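Local coordinates for minor fimbrium subunit Mfa5 (Porphyromonas gingivalis ATCC 33277, PDB 6TO1), which serves as an accessory tip subunit of the minor fimbriae, filamentous pili that mediate biofilm formation and adhesion to host cells and other oral bacteria, at residues 207-212 / 230-235; 211-216 / 346-351. One frame throughout, in Å; residues are numbered along the deposited sequence.

Interaction 1: residues 207-212 / 230-235; sequences THTQGG and IILMSD. With MG (magnesium ion), chain B; PO4 (phosphate ion), chain C.
Thr209, in the first turn of helix 209-220, meets strand 227-234 directly with its methyl and through a water with its hydroxyl. From CB, OG1 lies beside the backbone N (chi1 -56°), which leaves CG2 anti to it, 3.8 Å from CD2 of Leu232, the two side chains crossing at about a right angle. OG1 is hydrogen-bonded to Tyr177 OH and, at 2.7 Å, to water 1. That water donates to Ser234 OG over 3.0 Å, bridging helix and strand; Ser234 OG is also bonded to Asp133. Two residues earlier Thr207 OG1 binds the magnesium ion at 2.1 Å and donates to O2 of a phosphate ion, probably from the crystallisation liquor, whose O4 is itself a ligand. Asp235 stays in the second shell: water 2, bound to the metal, donates to its OD1 over 2.6 Å, while OD2 forms a salt bridge with Arg145 and a hydrogen bond with Ser137. His208 caps the helix, its ND1 accepting from Gly211 N with the donor tilted 28° out of the ring plane. With Ser135 and Ser137 completing the protein ligands, this is the metal ion-dependent adhesion site (MIDAS) of a von Willebrand factor A domain.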
ATOM      1  N   THR A 207      44.718   6.710   7.335  1.00 16.94           N
ATOM      2  CA  THR A 207      43.490   6.219   6.707  1.00 16.98           C
ATOM      3  C   THR A 207      42.968   5.030   7.516  1.00 17.48           C
ATOM      4  O   THR A 207      43.222   3.863   7.183  1.00 19.62           O
ATOM      5  CB  THR A 207      43.732   5.858   5.236  1.00 18.39           C
ATOM      6  OG1 THR A 207      44.371   6.941   4.528  1.00 17.63           O
ATOM      7  CG2 THR A 207      42.424   5.496   4.553  1.00 17.54           C
ATOM      8  N   HIS A 208      42.210   5.328   8.570  1.00 14.70           N
ATOM      9  CA  HIS A 208      41.716   4.315   9.520  1.00 17.49           C
ATOM     10  C   HIS A 208      40.310   3.878   9.105  1.00 16.42           C
ATOM     11  O   HIS A 208      39.300   4.194   9.736  1.00 16.14           O
ATOM     12  CB  HIS A 208      41.735   4.889  10.927  1.00 17.50           C
ATOM     13  CG  HIS A 208      41.803   3.880  12.032  1.00 15.04           C
ATOM     14  ND1 HIS A 208      41.019   2.747  12.077  1.00 17.02           N
ATOM     15  CD2 HIS A 208      42.536   3.874  13.167  1.00 14.95           C
ATOM     16  CE1 HIS A 208      41.275   2.082  13.194  1.00 15.72           C
ATOM     17  NE2 HIS A 208      42.204   2.740  13.865  1.00 17.46           N
ATOM     18  N   THR A 209      40.254   3.196   7.953  1.00 14.64           N
ATOM     19  CA  THR A 209      38.958   2.827   7.379  1.00 17.85           C
ATOM     20  C   THR A 209      38.183   1.919   8.333  1.00 15.48           C
ATOM     21  O   THR A 209      36.968   2.071   8.503  1.00 15.16           O
ATOM     22  CB  THR A 209      39.191   2.195   6.012  1.00 17.66           C
ATOM     23  OG1 THR A 209      39.928   3.125   5.198  1.00 19.21           O
ATOM     24  CG2 THR A 209      37.885   1.832   5.304  1.00 15.37           C
ATOM     25  N   GLN A 210      38.869   0.994   8.986  1.00 15.62           N
ATOM     26  CA  GLN A 210      38.197   0.184   9.992  1.00 14.07           C
ATOM     27  C   GLN A 210      37.538   1.077  11.035  1.00 14.95           C
ATOM     28  O   GLN A 210      36.391   0.847  11.432  1.00 15.31           O
ATOM     29  CB  GLN A 210      39.185  -0.768  10.647  1.00 15.73           C
ATOM     30  CG  GLN A 210      38.604  -1.414  11.882  1.00 18.88           C
ATOM     31  CD  GLN A 210      39.487  -2.473  12.498  1.00 19.45           C
ATOM     32  OE1 GLN A 210      40.725  -2.353  12.518  1.00 18.66           O
ATOM     33  NE2 GLN A 210      38.846  -3.533  13.009  1.00 16.73           N
ATOM     34  N   GLY A 211      38.243   2.125  11.470  1.00 17.38           N
ATOM     35  CA  GLY A 211      37.684   3.001  12.495  1.00 19.77           C
ATOM     36  C   GLY A 211      36.461   3.763  12.018  1.00 14.13           C
ATOM     37  O   GLY A 211      35.481   3.921  12.760  1.00 15.91           O
ATOM     38  N   GLY A 212      36.492   4.247  10.774  1.00 15.57           N
ATOM     39  CA  GLY A 212      35.309   4.853  10.204  1.00 18.44           C
ATOM     40  C   GLY A 212      34.137   3.891  10.172  1.00 17.17           C
ATOM     41  O   GLY A 212      33.017   4.245  10.544  1.00 17.76           O
ATOM     42  N   ILE A 230      25.265   1.627   4.939  1.00 17.87           N
ATOM     43  CA  ILE A 230      26.513   2.353   5.156  1.00 18.64           C
ATOM     44  C   ILE A 230      27.112   2.643   3.794  1.00 18.87           C
ATOM     45  O   ILE A 230      27.252   1.732   2.971  1.00 18.87           O
ATOM     46  CB  ILE A 230      27.499   1.564   6.031  1.00 15.44           C
ATOM     47  CG1 ILE A 230      26.877   1.350   7.405  1.00 17.61           C
ATOM     48  CG2 ILE A 230      28.857   2.255   6.080  1.00 17.31           C
ATOM     49  CD1 ILE A 230      27.673   0.368   8.299  1.00 23.03           C
ATOM     50  N   ILE A 231      27.455   3.908   3.554  1.00 15.58           N
ATOM     51  CA  ILE A 231      28.107   4.326   2.317  1.00 16.27           C
ATOM     52  C   ILE A 231      29.526   4.781   2.650  1.00 19.07           C
ATOM     53  O   ILE A 231      29.708   5.799   3.319  1.00 20.24           O
ATOM     54  CB  ILE A 231      27.335   5.463   1.616  1.00 18.59           C
ATOM     55  CG1 ILE A 231      25.915   5.040   1.273  1.00 20.71           C
ATOM     56  CG2 ILE A 231      28.107   5.964   0.370  1.00 18.25           C
ATOM     57  CD1 ILE A 231      24.971   6.265   0.988  1.00 21.12           C
ATOM     58  N   LEU A 232      30.529   4.078   2.123  1.00 18.43           N
ATOM     59  CA  LEU A 232      31.925   4.419   2.352  1.00 19.82           C
ATOM     60  C   LEU A 232      32.499   5.069   1.109  1.00 16.21           C
ATOM     61  O   LEU A 232      32.468   4.487   0.025  1.00 17.64           O
ATOM     62  CB  LEU A 232      32.743   3.169   2.712  1.00 16.69           C
ATOM     63  CG  LEU A 232      34.235   3.319   2.882  1.00 16.92           C
ATOM     64  CD1 LEU A 232      34.597   4.206   4.064  1.00 19.15           C
ATOM     65  CD2 LEU A 232      34.847   1.902   3.018  1.00 16.83           C
ATOM     66  N   MET A 233      33.050   6.261   1.277  1.00 16.40           N
ATOM     67  CA  MET A 233      33.627   7.056   0.204  1.00 15.83           C
ATOM     68  C   MET A 233      35.113   7.183   0.501  1.00 18.67           C
ATOM     69  O   MET A 233      35.507   7.894   1.435  1.00 19.15           O
ATOM     70  CB  MET A 233      32.945   8.427   0.137  1.00 16.63           C
ATOM     71  CG  MET A 233      31.490   8.316  -0.293  1.00 18.39           C
ATOM     72  SD  MET A 233      30.382   9.614   0.299  1.00 20.77           S
ATOM     73  CE  MET A 233      31.179  11.053  -0.402  1.00 24.69           C
ATOM     74  N   SER A 234      35.942   6.488  -0.265  1.00 19.28           N
ATOM     75  CA  SER A 234      37.349   6.392   0.090  1.00 15.80           C
ATOM     76  C   SER A 234      38.170   6.200  -1.173  1.00 16.81           C
ATOM     77  O   SER A 234      37.668   5.708  -2.181  1.00 18.77           O
ATOM     78  CB  SER A 234      37.572   5.232   1.074  1.00 18.15           C
ATOM     79  OG  SER A 234      38.963   5.027   1.279  1.00 19.40           O
ATOM     80  N   ASP A 235      39.458   6.560  -1.112  1.00 17.81           N
ATOM     81  CA  ASP A 235      40.265   6.154  -2.258  1.00 19.21           C
ATOM     82  C   ASP A 235      40.731   4.709  -2.150  1.00 20.26           C
ATOM     83  O   ASP A 235      41.325   4.201  -3.105  1.00 19.97           O
ATOM     84  CB  ASP A 235      41.457   7.083  -2.500  1.00 21.88           C
ATOM     85  CG  ASP A 235      42.462   7.098  -1.374  1.00 24.63           C
ATOM     86  OD1 ASP A 235      42.669   6.060  -0.678  1.00 19.64           O
ATOM     87  OD2 ASP A 235      43.069   8.187  -1.195  1.00 21.94           O
TER
HETATM   88 MG    MG B1101      44.497   7.775   2.643  1.00 19.27          MG
HETATM   89  P   PO4 C1102      47.228   8.538   4.237  1.00 20.59           P
HETATM   90  O1  PO4 C1102      47.495   9.821   5.046  1.00 20.91           O
HETATM   91  O2  PO4 C1102      47.006   7.374   5.193  1.00 20.30           O
HETATM   92  O3  PO4 C1102      48.481   8.257   3.430  1.00 23.39           O
HETATM   93  O4  PO4 C1102      46.112   8.728   3.281  1.00 19.73           O
HETATM   94  O   HOH W   1      40.155   2.610   2.604  1.00 18.69           O
HETATM   95  O   HOH W   2      42.876   6.891   1.794  1.00 19.53           O
HETATM   96  O   HOH W   3      45.573   6.144   1.868  1.00 18.57           O

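Interaction 2: residues 211-216 / 346-351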
ATOM      1  N   GLY A 211      38.243   2.125  11.470  1.00 17.38           N
ATOM      2  CA  GLY A 211      37.684   3.001  12.495  1.00 19.77           C
ATOM      3  C   GLY A 211      36.461   3.763  12.018  1.00 14.13           C
ATOM      4  O   GLY A 211      35.481   3.921  12.760  1.00 15.91           O
ATOM      5  N   GLY A 212      36.492   4.247  10.774  1.00 15.57           N
ATOM      6  CA  GLY A 212      35.309   4.853  10.204  1.00 18.44           C
ATOM      7  C   GLY A 212      34.137   3.891  10.172  1.00 17.17           C
ATOM      8  O   GLY A 212      33.017   4.245  10.544  1.00 17.76           O
ATOM      9  N   LEU A 213      34.385   2.648   9.764  1.00 16.25           N
ATOM     10  CA  LEU A 213      33.310   1.669   9.717  1.00 15.25           C
ATOM     11  C   LEU A 213      32.823   1.287  11.111  1.00 17.81           C
ATOM     12  O   LEU A 213      31.623   1.066  11.311  1.00 17.28           O
ATOM     13  CB  LEU A 213      33.776   0.434   8.953  1.00 15.24           C
ATOM     14  CG  LEU A 213      34.009   0.634   7.475  1.00 15.10           C
ATOM     15  CD1 LEU A 213      34.698  -0.556   6.844  1.00 17.03           C
ATOM     16  CD2 LEU A 213      32.674   0.918   6.735  1.00 19.11           C
ATOM     17  N   LYS A 214      33.735   1.188  12.088  1.00 14.12           N
ATOM     18  CA  LYS A 214      33.329   0.887  13.454  1.00 16.15           C
ATOM     19  C   LYS A 214      32.429   1.982  14.016  1.00 17.86           C
ATOM     20  O   LYS A 214      31.408   1.690  14.643  1.00 17.75           O
ATOM     21  CB  LYS A 214      34.562   0.693  14.337  1.00 17.77           C
ATOM     22  CG  LYS A 214      34.252   0.596  15.830  1.00 15.39           C
ATOM     23  CD  LYS A 214      33.401  -0.614  16.179  1.00 16.81           C
ATOM     24  CE  LYS A 214      33.086  -0.652  17.688  1.00 19.81           C
ATOM     25  NZ  LYS A 214      32.357  -1.899  18.091  1.00 22.40           N
ATOM     26  N   MET A 215      32.774   3.249  13.787  1.00 16.79           N
ATOM     27  CA  MET A 215      31.890   4.317  14.247  1.00 18.05           C
ATOM     28  C   MET A 215      30.521   4.247  13.570  1.00 17.65           C
ATOM     29  O   MET A 215      29.483   4.474  14.214  1.00 17.38           O
ATOM     30  CB  MET A 215      32.545   5.673  14.008  1.00 15.97           C
ATOM     31  CG  MET A 215      31.690   6.793  14.567  1.00 22.50           C
ATOM     32  SD  MET A 215      32.504   8.367  14.448  1.00 24.06           S
ATOM     33  CE  MET A 215      33.497   8.281  15.950  1.00 22.99           C
ATOM     34  N   ALA A 216      30.498   3.946  12.273  1.00 19.26           N
ATOM     35  CA  ALA A 216      29.239   3.731  11.573  1.00 17.95           C
ATOM     36  C   ALA A 216      28.428   2.599  12.203  1.00 18.32           C
ATOM     37  O   ALA A 216      27.203   2.707  12.334  1.00 18.08           O
ATOM     38  CB  ALA A 216      29.525   3.437  10.099  1.00 18.05           C
ATOM     39  N   ASN A 346      37.166  -6.824   7.188  1.00 17.70           N
ATOM     40  CA  ASN A 346      36.758  -7.573   8.376  1.00 18.84           C
ATOM     41  C   ASN A 346      35.696  -6.817   9.155  1.00 15.76           C
ATOM     42  O   ASN A 346      34.680  -7.393   9.584  1.00 18.11           O
ATOM     43  CB  ASN A 346      38.022  -7.815   9.229  1.00 19.25           C
ATOM     44  CG  ASN A 346      37.966  -9.056  10.096  1.00 19.96           C
ATOM     45  OD1 ASN A 346      39.018  -9.628  10.418  1.00 17.50           O
ATOM     46  ND2 ASN A 346      36.792  -9.431  10.539  1.00 18.20           N
ATOM     47  N   GLU A 347      35.911  -5.512   9.345  1.00 15.85           N
ATOM     48  CA  GLU A 347      34.976  -4.679  10.079  1.00 17.18           C
ATOM     49  C   GLU A 347      33.654  -4.558   9.334  1.00 15.79           C
ATOM     50  O   GLU A 347      32.579  -4.602   9.946  1.00 17.76           O
ATOM     51  CB  GLU A 347      35.597  -3.309  10.288  1.00 16.25           C
ATOM     52  CG  GLU A 347      34.828  -2.423  11.226  1.00 16.34           C
ATOM     53  CD  GLU A 347      34.908  -2.893  12.665  1.00 16.29           C
ATOM     54  OE1 GLU A 347      35.919  -3.533  13.026  1.00 19.37           O
ATOM     55  OE2 GLU A 347      33.970  -2.618  13.435  1.00 17.18           O
ATOM     56  N   ALA A 348      33.715  -4.438   8.014  1.00 16.53           N
ATOM     57  CA  ALA A 348      32.489  -4.417   7.240  1.00 18.76           C
ATOM     58  C   ALA A 348      31.731  -5.722   7.380  1.00 18.88           C
ATOM     59  O   ALA A 348      30.505  -5.718   7.327  1.00 17.16           O
ATOM     60  CB  ALA A 348      32.787  -4.127   5.775  1.00 16.54           C
ATOM     61  N   GLN A 349      32.432  -6.847   7.551  1.00 19.08           N
ATOM     62  CA  GLN A 349      31.738  -8.125   7.702  1.00 22.06           C
ATOM     63  C   GLN A 349      30.846  -8.122   8.940  1.00 18.82           C
ATOM     64  O   GLN A 349      29.744  -8.690   8.923  1.00 18.82           O
ATOM     65  CB  GLN A 349      32.735  -9.286   7.782  1.00 19.20           C
ATOM     66  CG  GLN A 349      32.050 -10.651   7.702  1.00 20.91           C
ATOM     67  CD  GLN A 349      31.272 -10.846   6.400  1.00 22.17           C
ATOM     68  OE1 GLN A 349      31.803 -10.687   5.313  1.00 23.67           O
ATOM     69  NE2 GLN A 349      30.005 -11.183   6.521  1.00 25.40           N
ATOM     70  N   PHE A 350      31.307  -7.497  10.032  1.00 16.85           N
ATOM     71  CA  PHE A 350      30.477  -7.411  11.228  1.00 20.16           C
ATOM     72  C   PHE A 350      29.215  -6.614  10.927  1.00 23.75           C
ATOM     73  O   PHE A 350      28.124  -6.971  11.386  1.00 18.91           O
ATOM     74  CB  PHE A 350      31.234  -6.773  12.402  1.00 17.57           C
ATOM     75  CG  PHE A 350      32.581  -7.402  12.678  1.00 19.61           C
ATOM     76  CD1 PHE A 350      32.757  -8.781  12.573  1.00 17.46           C
ATOM     77  CD2 PHE A 350      33.665  -6.616  13.017  1.00 20.60           C
ATOM     78  CE1 PHE A 350      33.991  -9.362  12.806  1.00 19.23           C
ATOM     79  CE2 PHE A 350      34.886  -7.194  13.241  1.00 20.84           C
ATOM     80  CZ  PHE A 350      35.053  -8.552  13.136  1.00 18.22           C
ATOM     81  N   ALA A 351      29.344  -5.541  10.135  1.00 19.59           N
ATOM     82  CA  ALA A 351      28.172  -4.759   9.735  1.00 19.83           C
ATOM     83  C   ALA A 351      27.227  -5.587   8.868  1.00 18.55           C
ATOM     84  O   ALA A 351      26.000  -5.533   9.045  1.00 19.54           O
ATOM     85  CB  ALA A 351      28.607  -3.510   8.972  1.00 17.38           C
TER
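Leu213 and Lys214 of helix 209-220 meet Glu347 and Ala348 of helix 340-353, the two segments running nearly parallel, with 14° between their directions and axes 9.2 Å apart at closest approach. In the first shell Leu213 uses two positions: its CB lies 3.8 Å from CG of Glu347, and its CD1 branch reaches CB of Ala348 at 4.2 Å. Lys214 passes the carboxylate of Glu347 with its aliphatic part, CD lying 3.4 Å from OE2. The charged ends do not touch, NZ remaining 5.0 Å from that oxygen, although the opposite charges may still attract weakly at this range. Both chains are bent at the second torsion, Lys214 at 63° and Glu347 at 70°; the bend in Glu347 brings its carboxylate against CB of Lys214, with CD of Glu347 4.0 Å and its OE2 3.5 Å from that carbon.

The next shell fixes this buried carboxylate. OE1 accepts hydrogen bonds from Tyr309 OH and Gln210 NE2, and OE2 forms a salt bridge with Arg217, one turn beyond Leu213. Three partners therefore hold the group from both of its oxygens and would probably favour its charged form. Tyr309 also takes Lys214 in a cation-pi interaction, so the lysine is positioned by the same aromatic residue that binds its acidic neighbour. Beneath the helix pair, Ile230 of strand 227-234 lies against Leu213. Side-by-side, near-parallel helices lying on a mainly parallel central sheet are characteristic of the Rossmann-like alpha/beta fold of von Willebrand factor A domains.

After earlier strands and helices of the domain, the chain passes the metal loop at Thr207 into helix 209-220, whose first turns serve both contacts and share Gly211 and Gly212. Interaction 1 closes a short loop, returning after 17 intervening residues as strand 227-234 at the centre of the sheet. Interaction 2 closes a far longer one, 129 residues on, when helix 340-353 settles beside the same helix; the two spans start from the same helix, and most of the shorter connection falls within the longer one. Ile230 joins the two, its CD1 lying 4.0 Å from CB of both Ala216 and Ala351. Together they tie the metal-bearing end of the sheet and two neighbouring helices into one domain.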